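Local coordinates for Ycf54 protein (Thermosynechococcus elongatus, PDB 3HZE) that is of uncharacterised biochemical function but belongs to the Ycf54 family, whose members are thought to assist the cyclase step of chlorophyll biosynthesis, at residues Leu20-Val23 against Phe24-Gln28. Residues are numbered along the deposited sequence; the frame is centred on the assembly and turned at random.
Sequences LEEV and FRERQ
Phe-24 N donates to Leu-20 O over 2.9 Å, almost straight at 164°, and Arg-25, Glu-26 and Arg-27 repeat this i to i+4 bond with Glu-21, Glu-22 and Val-23, making the first turns of helix 21-34. The side chains follow the same spacing. Leu-20 CB lies 3.9 Å from Phe-24 CD1, while Leu-20 O sits at the edge of that ring, in its plane. Leu-20, just ahead of this amphipathic helix, and Val-23 and Phe-24 within it face the fold: Leu-20 and Phe-24 touch Ile-68 of strand 65-70 in the antiparallel sheet, and Val-23 meets Trp-78 of helix 73-83. The outer side is charged. Glu-21 and Arg-25 run alongside each other, and Glu-21 OE2 forms a salt bridge with Arg-25 NH1 at 3.0 Å, a length only approximate because the model crowds NH1; a weak bond from Arg-25 NH2 reaches the same oxygen. A bend at chi3 (-63°) turns the guanidinium back toward the carboxylate, their planes 52° apart. A leucine in place of Arg-25 would probably leave the Glu-21 carboxylate without its charged mate and freer to turn. One step on, Glu-22 OE1 and Glu-26 OE1 approach to 2.6 Å, so one acid probably holds a proton.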
# COMPACT_ATOMS: atom_id res chain seq x y z
N LEU A 20 3.40 -2.57 10.16
CA LEU A 20 1.94 -2.43 10.08
C LEU A 20 1.16 -3.72 10.33
O LEU A 20 -0.06 -3.77 10.18
CB LEU A 20 1.57 -1.87 8.71
CG LEU A 20 2.06 -0.44 8.44
CD1 LEU A 20 1.72 -0.02 7.02
CD2 LEU A 20 1.41 0.50 9.44
N GLU A 21 1.89 -4.76 10.70
CA GLU A 21 1.36 -6.08 10.99
C GLU A 21 0.07 -6.05 11.82
O GLU A 21 -0.97 -6.57 11.40
CB GLU A 21 2.43 -6.83 11.75
CG GLU A 21 2.51 -8.28 11.52
CD GLU A 21 3.60 -8.90 12.36
OE1 GLU A 21 4.76 -8.44 12.27
OE2 GLU A 21 3.28 -9.83 13.12
N GLU A 22 0.17 -5.46 13.00
CA GLU A 22 -0.95 -5.39 13.93
C GLU A 22 -2.04 -4.44 13.43
O GLU A 22 -3.21 -4.67 13.68
CB GLU A 22 -0.45 -4.99 15.33
CG GLU A 22 -1.57 -4.80 16.36
CD GLU A 22 -1.22 -5.32 17.76
OE1 GLU A 22 -2.03 -5.12 18.69
OE2 GLU A 22 -0.14 -5.93 17.92
N VAL A 23 -1.65 -3.38 12.73
CA VAL A 23 -2.64 -2.46 12.19
C VAL A 23 -3.52 -3.28 11.23
O VAL A 23 -4.75 -3.19 11.26
CB VAL A 23 -1.98 -1.28 11.41
CG1 VAL A 23 -3.03 -0.50 10.61
CG2 VAL A 23 -1.29 -0.33 12.41
N PHE A 24 -2.89 -4.09 10.39
CA PHE A 24 -3.65 -4.92 9.46
C PHE A 24 -4.54 -5.94 10.17
O PHE A 24 -5.73 -6.03 9.87
CB PHE A 24 -2.71 -5.68 8.52
CG PHE A 24 -2.39 -4.94 7.25
CD1 PHE A 24 -1.38 -3.99 7.21
CD2 PHE A 24 -3.11 -5.19 6.08
CE1 PHE A 24 -1.08 -3.31 6.02
CE2 PHE A 24 -2.83 -4.52 4.90
CZ PHE A 24 -1.82 -3.58 4.86
N ARG A 25 -3.97 -6.71 11.09
CA ARG A 25 -4.73 -7.73 11.80
C ARG A 25 -5.89 -7.18 12.64
O ARG A 25 -6.97 -7.78 12.68
CB ARG A 25 -3.79 -8.59 12.65
CG ARG A 25 -2.86 -9.47 11.79
CD ARG A 25 -2.36 -10.69 12.54
NE ARG A 25 -1.55 -10.33 13.70
CZ ARG A 25 -0.28 -9.94 13.63
NH1 ARG A 25 0.33 -9.85 12.45
NH2 ARG A 25 0.37 -9.61 14.74
N GLU A 26 -5.68 -6.04 13.30
CA GLU A 26 -6.77 -5.46 14.09
C GLU A 26 -7.87 -4.99 13.15
O GLU A 26 -9.05 -5.16 13.43
CB GLU A 26 -6.27 -4.26 14.94
CG GLU A 26 -5.37 -4.65 16.11
CD GLU A 26 -4.89 -3.46 16.94
OE1 GLU A 26 -3.93 -3.64 17.72
OE2 GLU A 26 -5.46 -2.35 16.83
N ARG A 27 -7.48 -4.39 12.02
CA ARG A 27 -8.48 -3.91 11.06
C ARG A 27 -9.23 -5.06 10.41
O ARG A 27 -10.44 -4.97 10.18
CB ARG A 27 -7.84 -3.04 9.98
CG ARG A 27 -8.85 -2.18 9.22
CD ARG A 27 -8.15 -1.23 8.27
NE ARG A 27 -9.07 -0.44 7.46
CZ ARG A 27 -9.71 0.65 7.87
NH1 ARG A 27 -9.54 1.11 9.11
NH2 ARG A 27 -10.50 1.31 7.03
N GLN A 28 -8.51 -6.14 10.11
CA GLN A 28 -9.14 -7.31 9.51
C GLN A 28 -10.13 -7.92 10.49
O GLN A 28 -11.23 -8.31 10.10
CB GLN A 28 -8.08 -8.34 9.11
CG GLN A 28 -7.24 -7.93 7.89
CD GLN A 28 -6.15 -8.94 7.57
OE1 GLN A 28 -5.51 -8.86 6.51
NE2 GLN A 28 -5.91 -9.87 8.48